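Local coordinates for protein endoglucanase FnCel5A (PDB 3NCO) that probably hydrolyses internal beta-1,4-glucosidic bonds in cellulose, as a glycoside hydrolase family 5 endoglucanase built on a TIM barrel, at residues N17-H22 against P134-F139; Y205-F210 against V273-T278; P117-I122 against N155-K160. All blocks are in the same frame, centred on the assembly; numbering follows the deposited sequence.

Contact 1: N17-H22 against P134-F139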
loop_
_atom_site.group_PDB
_atom_site.type_symbol
_atom_site.label_atom_id
_atom_site.label_comp_id
_atom_site.label_asym_id
_atom_site.label_seq_id
_atom_site.Cartn_x
_atom_site.Cartn_y
_atom_site.Cartn_z
ATOM N N ASN A 17 6.583 7.125 10.445
ATOM C CA ASN A 17 6.297 5.706 10.096
ATOM C C ASN A 17 5.537 5.018 11.222
ATOM O O ASN A 17 4.605 4.268 10.972
ATOM C CB ASN A 17 7.600 4.951 9.781
ATOM C CG ASN A 17 7.351 3.571 9.211
ATOM O OD1 ASN A 17 6.607 3.394 8.251
ATOM N ND2 ASN A 17 8.039 2.590 9.778
ATOM N N LYS A 18 5.878 5.352 12.473
ATOM C CA LYS A 18 5.166 4.764 13.637
ATOM C C LYS A 18 3.701 5.181 13.680
ATOM O O LYS A 18 2.831 4.445 14.204
ATOM C CB LYS A 18 5.858 5.188 14.944
ATOM C CG LYS A 18 7.033 4.325 15.242
ATOM C CD LYS A 18 7.852 4.888 16.409
ATOM C CE LYS A 18 7.455 4.216 17.722
ATOM N NZ LYS A 18 6.041 4.544 18.120
HETATM N N MSE A 19 3.424 6.365 13.135
HETATM C CA MSE A 19 2.035 6.841 13.020
HETATM C C MSE A 19 1.180 5.999 12.067
HETATM O O MSE A 19 -0.050 5.894 12.255
HETATM C CB MSE A 19 2.003 8.298 12.629
HETATM C CG MSE A 19 2.477 9.230 13.732
HETATM SE SE MSE A 19 2.637 11.058 12.954
HETATM C CE MSE A 19 0.971 11.211 11.979
ATOM N N ILE A 20 1.813 5.396 11.062
ATOM C CA ILE A 20 1.087 4.424 10.208
ATOM C C ILE A 20 0.565 3.273 11.084
ATOM O O ILE A 20 -0.560 2.800 10.902
ATOM C CB ILE A 20 1.972 3.890 9.043
ATOM C CG1 ILE A 20 2.391 5.080 8.151
ATOM C CG2 ILE A 20 1.235 2.798 8.232
ATOM C CD1 ILE A 20 3.382 4.623 7.057
ATOM N N GLY A 21 1.405 2.830 12.015
ATOM C CA GLY A 21 1.003 1.807 12.960
ATOM C C GLY A 21 0.431 0.540 12.333
ATOM O O GLY A 21 1.074 -0.137 11.556
ATOM N N HIS A 22 -0.780 0.183 12.751
ATOM C CA HIS A 22 -1.490 -0.910 12.135
ATOM C C HIS A 22 -2.647 -0.370 11.299
ATOM O O HIS A 22 -3.610 0.200 11.841
ATOM C CB HIS A 22 -2.022 -1.867 13.192
ATOM C CG HIS A 22 -0.957 -2.607 13.958
ATOM N ND1 HIS A 22 0.005 -1.968 14.711
ATOM C CD2 HIS A 22 -0.746 -3.937 14.140
ATOM C CE1 HIS A 22 0.769 -2.870 15.314
ATOM N NE2 HIS A 22 0.338 -4.072 14.982
ATOM N N PRO A 134 -3.159 18.484 6.421
ATOM C CA PRO A 134 -2.349 18.134 7.600
ATOM C C PRO A 134 -1.293 17.067 7.293
ATOM O O PRO A 134 -1.443 16.279 6.332
ATOM C CB PRO A 134 -3.349 17.494 8.557
ATOM C CG PRO A 134 -4.672 17.668 8.028
ATOM C CD PRO A 134 -4.612 18.381 6.689
ATOM N N ASP A 135 -0.269 16.996 8.145
ATOM C CA ASP A 135 0.850 16.087 7.883
ATOM C C ASP A 135 0.522 14.591 8.098
ATOM O O ASP A 135 1.374 13.743 7.834
ATOM C CB ASP A 135 2.080 16.506 8.696
ATOM C CG ASP A 135 1.871 16.395 10.204
ATOM O OD1 ASP A 135 0.807 15.952 10.723
ATOM O OD2 ASP A 135 2.841 16.758 10.902
ATOM N N LYS A 136 -0.721 14.301 8.506
ATOM C CA LYS A 136 -1.233 12.940 8.709
ATOM C C LYS A 136 -1.720 12.353 7.373
ATOM O O LYS A 136 -2.153 11.228 7.344
ATOM C CB LYS A 136 -2.381 12.935 9.724
ATOM C CG LYS A 136 -1.855 13.115 11.149
ATOM C CD LYS A 136 -2.954 13.658 12.041
ATOM C CE LYS A 136 -2.347 13.978 13.435
ATOM N NZ LYS A 136 -3.331 14.708 14.263
ATOM N N LEU A 137 -1.679 13.164 6.313
ATOM C CA LEU A 137 -1.793 12.657 4.925
ATOM C C LEU A 137 -0.384 12.439 4.347
ATOM O O LEU A 137 0.389 13.406 4.235
ATOM C CB LEU A 137 -2.516 13.654 4.018
ATOM C CG LEU A 137 -2.604 13.271 2.531
ATOM C CD1 LEU A 137 -3.499 12.010 2.301
ATOM C CD2 LEU A 137 -3.106 14.476 1.720
ATOM N N PHE A 138 -0.141 11.204 3.902
ATOM C CA PHE A 138 1.131 10.804 3.245
ATOM C C PHE A 138 0.902 10.525 1.760
ATOM O O PHE A 138 -0.193 10.045 1.400
ATOM C CB PHE A 138 1.658 9.482 3.851
ATOM C CG PHE A 138 2.024 9.561 5.309
ATOM C CD1 PHE A 138 1.986 10.733 6.014
ATOM C CD2 PHE A 138 2.498 8.418 5.948
ATOM C CE1 PHE A 138 2.279 10.750 7.409
ATOM C CE2 PHE A 138 2.834 8.427 7.306
ATOM C CZ PHE A 138 2.702 9.596 8.051
ATOM N N PHE A 139 1.908 10.803 0.908
ATOM C CA PHE A 139 1.794 10.442 -0.508
ATOM C C PHE A 139 2.564 9.154 -0.781
ATOM O O PHE A 139 3.501 8.836 -0.037
ATOM C CB PHE A 139 2.440 11.512 -1.386
ATOM C CG PHE A 139 1.730 12.839 -1.339
ATOM C CD1 PHE A 139 0.419 12.885 -0.855
ATOM C CD2 PHE A 139 2.340 14.027 -1.839
ATOM C CE1 PHE A 139 -0.280 14.062 -0.785
ATOM C CE2 PHE A 139 1.642 15.250 -1.813
ATOM C CZ PHE A 139 0.311 15.276 -1.305
#

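Contact 2: Y205-F210 against V273-T278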
loop_
_atom_site.group_PDB
_atom_site.type_symbol
_atom_site.label_atom_id
_atom_site.label_comp_id
_atom_site.label_asym_id
_atom_site.label_seq_id
_atom_site.Cartn_x
_atom_site.Cartn_y
_atom_site.Cartn_z
ATOM N N TYR A 205 3.411 -11.466 0.388
ATOM C CA TYR A 205 2.434 -12.509 0.077
ATOM C C TYR A 205 3.058 -13.915 -0.039
ATOM O O TYR A 205 2.472 -14.812 -0.659
ATOM C CB TYR A 205 1.797 -12.168 -1.261
ATOM C CG TYR A 205 0.895 -10.954 -1.188
ATOM C CD1 TYR A 205 -0.353 -11.037 -0.596
ATOM C CD2 TYR A 205 1.279 -9.709 -1.783
ATOM C CE1 TYR A 205 -1.211 -9.964 -0.566
ATOM C CE2 TYR A 205 0.405 -8.622 -1.760
ATOM C CZ TYR A 205 -0.836 -8.743 -1.155
ATOM O OH TYR A 205 -1.725 -7.701 -1.142
ATOM N N GLU A 206 4.217 -14.121 0.584
ATOM C CA GLU A 206 4.826 -15.460 0.601
ATOM C C GLU A 206 4.253 -16.308 1.702
ATOM O O GLU A 206 3.979 -15.785 2.797
ATOM C CB GLU A 206 6.326 -15.351 0.790
ATOM C CG GLU A 206 6.931 -14.439 -0.304
ATOM C CD GLU A 206 6.511 -14.897 -1.690
ATOM O OE1 GLU A 206 6.515 -16.116 -1.984
ATOM O OE2 GLU A 206 6.106 -14.063 -2.516
ATOM N N PRO A 207 4.097 -17.617 1.445
ATOM C CA PRO A 207 4.274 -18.376 0.183
ATOM C C PRO A 207 3.161 -17.992 -0.780
ATOM O O PRO A 207 1.983 -18.034 -0.387
ATOM C CB PRO A 207 4.136 -19.854 0.633
ATOM C CG PRO A 207 4.377 -19.792 2.097
ATOM C CD PRO A 207 3.776 -18.513 2.562
ATOM N N PHE A 208 3.515 -17.566 -1.999
ATOM C CA PHE A 208 2.520 -17.069 -2.947
ATOM C C PHE A 208 1.507 -18.152 -3.297
ATOM O O PHE A 208 0.321 -17.836 -3.501
ATOM C CB PHE A 208 3.207 -16.554 -4.211
ATOM C CG PHE A 208 2.388 -15.613 -5.008
ATOM C CD1 PHE A 208 2.383 -14.259 -4.685
ATOM C CD2 PHE A 208 1.659 -16.048 -6.129
ATOM C CE1 PHE A 208 1.638 -13.343 -5.425
ATOM C CE2 PHE A 208 0.909 -15.101 -6.904
ATOM C CZ PHE A 208 0.918 -13.762 -6.533
ATOM N N ASN A 209 1.955 -19.422 -3.300
ATOM C CA ASN A 209 1.009 -20.502 -3.594
ATOM C C ASN A 209 0.049 -20.750 -2.431
ATOM O O ASN A 209 -0.974 -21.442 -2.595
ATOM C CB ASN A 209 1.708 -21.788 -4.102
ATOM C CG ASN A 209 2.498 -22.524 -3.008
ATOM O OD1 ASN A 209 2.679 -22.019 -1.886
ATOM N ND2 ASN A 209 3.029 -23.693 -3.361
ATOM N N PHE A 210 0.366 -20.162 -1.264
ATOM C CA PHE A 210 -0.587 -20.161 -0.159
ATOM C C PHE A 210 -1.516 -18.948 -0.213
ATOM O O PHE A 210 -2.746 -19.092 -0.165
ATOM C CB PHE A 210 0.084 -20.242 1.218
ATOM C CG PHE A 210 -0.897 -20.015 2.348
ATOM C CD1 PHE A 210 -1.858 -20.988 2.658
ATOM C CD2 PHE A 210 -0.943 -18.810 3.026
ATOM C CE1 PHE A 210 -2.808 -20.761 3.639
ATOM C CE2 PHE A 210 -1.898 -18.554 4.011
ATOM C CZ PHE A 210 -2.828 -19.531 4.326
ATOM N N VAL A 273 -5.656 -17.247 9.378
ATOM C CA VAL A 273 -5.585 -16.618 10.684
ATOM C C VAL A 273 -4.157 -16.728 11.251
ATOM O O VAL A 273 -3.601 -15.709 11.740
ATOM C CB VAL A 273 -6.623 -17.279 11.635
ATOM C CG1 VAL A 273 -6.273 -16.993 13.101
ATOM C CG2 VAL A 273 -8.014 -16.787 11.302
ATOM N N LYS A 274 -3.584 -17.940 11.159
ATOM C CA LYS A 274 -2.196 -18.172 11.617
ATOM C C LYS A 274 -1.153 -17.383 10.799
ATOM O O LYS A 274 -0.220 -16.793 11.371
ATOM C CB LYS A 274 -1.860 -19.646 11.575
ATOM C CG LYS A 274 -2.529 -20.445 12.677
ATOM C CD LYS A 274 -2.043 -21.915 12.647
ATOM C CE LYS A 274 -2.910 -22.832 13.510
ATOM N NZ LYS A 274 -3.151 -22.246 14.858
ATOM N N TRP A 275 -1.282 -17.418 9.469
ATOM C CA TRP A 275 -0.334 -16.700 8.587
ATOM C C TRP A 275 -0.403 -15.202 8.865
ATOM O O TRP A 275 0.630 -14.549 9.030
ATOM C CB TRP A 275 -0.639 -17.020 7.105
ATOM C CG TRP A 275 0.333 -16.404 6.126
ATOM C CD1 TRP A 275 1.485 -16.988 5.619
ATOM C CD2 TRP A 275 0.231 -15.108 5.507
ATOM N NE1 TRP A 275 2.102 -16.116 4.743
ATOM C CE2 TRP A 275 1.356 -14.964 4.664
ATOM C CE3 TRP A 275 -0.699 -14.051 5.601
ATOM C CZ2 TRP A 275 1.595 -13.793 3.931
ATOM C CZ3 TRP A 275 -0.471 -12.882 4.854
ATOM C CH2 TRP A 275 0.677 -12.780 4.046
ATOM N N THR A 276 -1.629 -14.672 8.960
ATOM C CA THR A 276 -1.779 -13.222 9.125
ATOM C C THR A 276 -1.173 -12.753 10.435
ATOM O O THR A 276 -0.477 -11.725 10.494
ATOM C CB THR A 276 -3.266 -12.820 8.989
ATOM O OG1 THR A 276 -3.746 -13.301 7.725
ATOM C CG2 THR A 276 -3.448 -11.285 9.051
ATOM N N LYS A 277 -1.418 -13.548 11.488
ATOM C CA LYS A 277 -0.925 -13.205 12.806
ATOM C C LYS A 277 0.587 -13.235 12.832
ATOM O O LYS A 277 1.212 -12.358 13.429
ATOM C CB LYS A 277 -1.452 -14.253 13.805
ATOM C CG LYS A 277 -0.989 -14.090 15.223
ATOM C CD LYS A 277 -1.401 -15.363 15.954
ATOM C CE LYS A 277 -1.870 -15.102 17.383
ATOM N NZ LYS A 277 -1.113 -14.044 18.148
ATOM N N THR A 278 1.185 -14.247 12.182
ATOM C CA THR A 278 2.634 -14.420 12.171
ATOM C C THR A 278 3.304 -13.271 11.407
ATOM O O THR A 278 4.266 -12.684 11.861
ATOM C CB THR A 278 3.000 -15.770 11.524
ATOM O OG1 THR A 278 2.511 -16.832 12.351
ATOM C CG2 THR A 278 4.493 -15.941 11.348
#

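Contact 3: P117-I122 against N155-K160. With PO4 (phosphate ion), chain E.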
loop_
_atom_site.group_PDB
_atom_site.type_symbol
_atom_site.label_atom_id
_atom_site.label_comp_id
_atom_site.label_asym_id
_atom_site.label_seq_id
_atom_site.Cartn_x
_atom_site.Cartn_y
_atom_site.Cartn_z
ATOM N N PRO A 117 6.556 10.405 -17.708
ATOM C CA PRO A 117 6.205 11.814 -17.664
ATOM C C PRO A 117 4.743 12.091 -17.354
ATOM O O PRO A 117 4.440 13.177 -16.865
ATOM C CB PRO A 117 6.544 12.297 -19.074
ATOM C CG PRO A 117 7.658 11.377 -19.524
ATOM C CD PRO A 117 7.218 10.046 -18.976
ATOM N N VAL A 118 3.847 11.127 -17.628
ATOM C CA VAL A 118 2.435 11.326 -17.315
ATOM C C VAL A 118 2.265 11.188 -15.793
ATOM O O VAL A 118 1.566 11.978 -15.164
ATOM C CB VAL A 118 1.512 10.336 -18.086
ATOM C CG1 VAL A 118 0.046 10.539 -17.696
ATOM C CG2 VAL A 118 1.728 10.478 -19.599
ATOM N N LEU A 119 2.956 10.216 -15.187
ATOM C CA LEU A 119 2.941 10.096 -13.735
ATOM C C LEU A 119 3.479 11.365 -13.084
ATOM O O LEU A 119 2.937 11.849 -12.075
ATOM C CB LEU A 119 3.777 8.868 -13.292
ATOM C CG LEU A 119 3.806 8.627 -11.784
ATOM C CD1 LEU A 119 2.434 8.191 -11.259
ATOM C CD2 LEU A 119 4.895 7.572 -11.571
ATOM N N VAL A 120 4.558 11.909 -13.666
ATOM C CA VAL A 120 5.090 13.162 -13.092
ATOM C C VAL A 120 3.987 14.246 -13.069
ATOM O O VAL A 120 3.823 14.986 -12.056
ATOM C CB VAL A 120 6.328 13.670 -13.838
ATOM C CG1 VAL A 120 6.715 15.028 -13.369
ATOM C CG2 VAL A 120 7.528 12.713 -13.616
ATOM N N GLU A 121 3.256 14.393 -14.180
ATOM C CA GLU A 121 2.189 15.414 -14.256
ATOM C C GLU A 121 1.022 15.111 -13.318
ATOM O O GLU A 121 0.489 16.024 -12.687
ATOM C CB GLU A 121 1.654 15.540 -15.672
ATOM C CG GLU A 121 2.678 16.082 -16.683
ATOM C CD GLU A 121 3.373 17.369 -16.203
ATOM O OE1 GLU A 121 2.667 18.334 -15.830
ATOM O OE2 GLU A 121 4.621 17.434 -16.174
ATOM N N ILE A 122 0.664 13.839 -13.177
ATOM C CA ILE A 122 -0.371 13.459 -12.184
ATOM C C ILE A 122 0.039 13.939 -10.813
ATOM O O ILE A 122 -0.715 14.611 -10.111
ATOM C CB ILE A 122 -0.611 11.917 -12.182
ATOM C CG1 ILE A 122 -1.409 11.557 -13.427
ATOM C CG2 ILE A 122 -1.348 11.443 -10.886
ATOM C CD1 ILE A 122 -1.402 10.065 -13.765
ATOM N N ASN A 155 14.242 3.735 -10.442
ATOM C CA ASN A 155 15.189 4.508 -9.676
ATOM C C ASN A 155 15.373 5.854 -10.379
ATOM O O ASN A 155 15.700 6.869 -9.737
ATOM C CB ASN A 155 16.540 3.761 -9.622
ATOM C CG ASN A 155 16.561 2.725 -8.540
ATOM O OD1 ASN A 155 15.823 2.852 -7.590
ATOM N ND2 ASN A 155 17.359 1.697 -8.689
ATOM N N GLU A 156 15.180 5.847 -11.697
ATOM C CA GLU A 156 15.295 7.073 -12.491
ATOM C C GLU A 156 14.052 7.958 -12.410
ATOM O O GLU A 156 14.146 9.207 -12.352
ATOM C CB GLU A 156 15.641 6.770 -13.960
ATOM C CG GLU A 156 17.034 6.071 -14.080
ATOM C CD GLU A 156 17.341 5.386 -15.444
ATOM O OE1 GLU A 156 18.545 5.040 -15.662
ATOM O OE2 GLU A 156 16.418 5.146 -16.260
ATOM N N LEU A 157 12.882 7.296 -12.412
ATOM C CA LEU A 157 11.609 7.967 -12.438
ATOM C C LEU A 157 11.127 8.592 -11.119
ATOM O O LEU A 157 10.691 9.748 -11.093
ATOM C CB LEU A 157 10.535 6.966 -12.969
ATOM C CG LEU A 157 9.095 7.483 -12.987
ATOM C CD1 LEU A 157 9.006 8.733 -13.856
ATOM C CD2 LEU A 157 8.159 6.388 -13.536
ATOM N N TYR A 158 11.127 7.794 -10.038
ATOM C CA TYR A 158 10.538 8.255 -8.807
ATOM C C TYR A 158 11.172 9.563 -8.305
ATOM O O TYR A 158 10.416 10.411 -7.827
ATOM C CB TYR A 158 10.433 7.152 -7.722
ATOM C CG TYR A 158 11.617 7.029 -6.795
ATOM C CD1 TYR A 158 12.509 5.933 -6.881
ATOM C CD2 TYR A 158 11.837 7.988 -5.804
ATOM C CE1 TYR A 158 13.598 5.814 -6.031
ATOM C CE2 TYR A 158 12.923 7.880 -4.932
ATOM C CZ TYR A 158 13.795 6.800 -5.058
ATOM O OH TYR A 158 14.854 6.711 -4.166
ATOM N N PRO A 159 12.533 9.759 -8.455
ATOM C CA PRO A 159 13.043 11.079 -8.022
ATOM C C PRO A 159 12.500 12.226 -8.842
ATOM O O PRO A 159 12.400 13.323 -8.282
ATOM C CB PRO A 159 14.578 10.951 -8.172
ATOM C CG PRO A 159 14.831 9.431 -8.117
ATOM C CD PRO A 159 13.648 8.901 -8.927
ATOM N N LYS A 160 12.149 12.015 -10.124
ATOM C CA LYS A 160 11.555 13.124 -10.883
ATOM C C LYS A 160 10.190 13.457 -10.311
ATOM O O LYS A 160 9.830 14.650 -10.128
ATOM C CB LYS A 160 11.429 12.751 -12.344
ATOM C CG LYS A 160 12.809 12.465 -12.963
ATOM C CD LYS A 160 12.689 12.089 -14.422
ATOM C CE LYS A 160 14.078 11.748 -14.978
ATOM N NZ LYS A 160 13.969 11.127 -16.329
HETATM P P PO4 E . 20.407 1.088 -11.244
HETATM O O1 PO4 E . 20.073 -0.268 -10.645
HETATM O O2 PO4 E . 21.764 1.599 -10.757
HETATM O O3 PO4 E . 20.472 0.862 -12.755
HETATM O O4 PO4 E . 19.400 2.155 -10.789
#

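Contact 1: N17-H22 against P134-F139
I20 and F138 make the apolar, buried part of this contact. The isoleucine brings its CG1 branch to the rim of the phenyl ring, with I20 CG1 3.5 Å from F138 CE2. I20 CD1 follows along the same edge, in the ring plane, 3.9 Å from F138 CE2. The branch gets there because CG1 stands anti to the carbonyl carbon (chi1 -61°), which carries the end of the side chain closer than CB. F138 also rests on V97 and I173.

A second van der Waals contact lies nearer the surface. M19 is selenomethionine; its chain bends at the last torsion and brings M19 CE to 3.5 Å from K136 CG, the two side chains crossing at about a right angle. Only the aliphatic root of the lysine takes part.

Polar bonds act beside this interface. D135 OD2 pairs with Y16 OH, while N17, buried, is satisfied through S289 OG and I256 O. Within 134-139, L137 N bonds P134 O (3.1 Å), consistent with the type I turn that leads into the strand. Helix 12-20 thus packs against the start of strand 137-140, at the N-terminal end of the strands of a (beta/alpha)8 barrel.

Contact 2: Y205-F210 against V273-T278
W275 meets 205-210 in an aromatic and polar contact at the outer side of the barrel, where helix 269-285 packs against the segment that follows strand 198-204. The indole is the hub. Its CG lies anti to the backbone N (chi1 -176°), extending the ring from the helix toward the turn.

The polar evidence is one bond: W275 NE1 donates to E206 O at 2.7 Å, with an N-H...O angle of 144°, so the bond is short but bent. The oxygen lies in the indole plane, whereas the donor is tilted from the carbonyl plane. This carbonyl belongs to the cis peptide before P207, whose CD sits 3.6 Å from W275 NE1.

Packing does the rest. F210 CD2 lies over one face of the indole, and F210 CE2 approaches W275 CB at 3.7 Å. The ring planes meet at 46°, an oblique pairing with the phenyl and five-membered ring centroids 5.3 Å apart. W228 adds an edge-to-face partner to W275. A leucine in place of W275 would probably leave E206 O without its indole donor and take away the indole face that F210 CD2 lies over.

From the same segment Y205 OH bonds E260 OE1 on strand 256-261. The contact joins the beta-alpha connection after strand 198-204, including the start of short helix 208-211, to barrel helix 269-285, at the C-terminal end of the strands, where TIM-barrel enzymes place their active sites.

Contact 3: P117-I122 against N155-K160
L157 faces L119 and V120 across two neighbouring helices of the (beta/alpha)8 barrel, 112-130 and 151-168. The two short segments run nearly parallel, with axes 9.7 Å apart at closest approach and crossing at -24°, and the interface is wholly apolar.

Followed outward, L157 begins with a CB that makes no close contact with 117-122, since it lies 5.9 Å from L119 CD2. CG stands anti to the backbone N (chi1 176°), which turns the branch point into the groove between the helices. There the methyls divide the work: L157 CD2 meets L119 CD2 at 4.0 Å, whereas L157 CD1 reaches V120 CG2 at the longer distance of 4.3 Å. The two leucines cross at a slant, and L108 of the short helix 106-110 touches both.

V120 CG2 has a second neighbour, K160 CB, at 4.1 Å. The lysine chain then extends away from the interface, so its root covers the valine and its charged end takes no part. V161, one turn on from L157, continues the apolar seam against L119 and V120, and E164, one turn on from K160, also touches V120.

On the far side from this packing, N155 OD1 accepts from K191 N and N155 ND2 bonds E189 O, and a phosphate ion, probably from the crystallisation liquor and held also by T152 OG1, binds there too: N155 ND2 donates to phosphate O4 at 3.0 Å, with an N-H...O angle of 158°.

From the N terminus, 17-22 opens contact 1, and 117-122 opens contact 3 before contact 1 has closed. At 134-139 the chain closes a loop of 111 residues, bringing strand 137-140 back to helix 12-20. Helix 151-168 follows, and 155-160 closes contact 3 over 32 residues, so these two contacts cross rather than nest. Contact 2 comes later, in series with both: 205-210 and 273-278 close a 62-residue loop. Contact 1 joins a helix to the start of a barrel strand, contact 3 joins two outer helices, and contact 2 ties a beta-alpha connection to helix 269-285. Contacts 2 and 3 lie on opposite sides of the chain's centre, their own centres 33 Å apart.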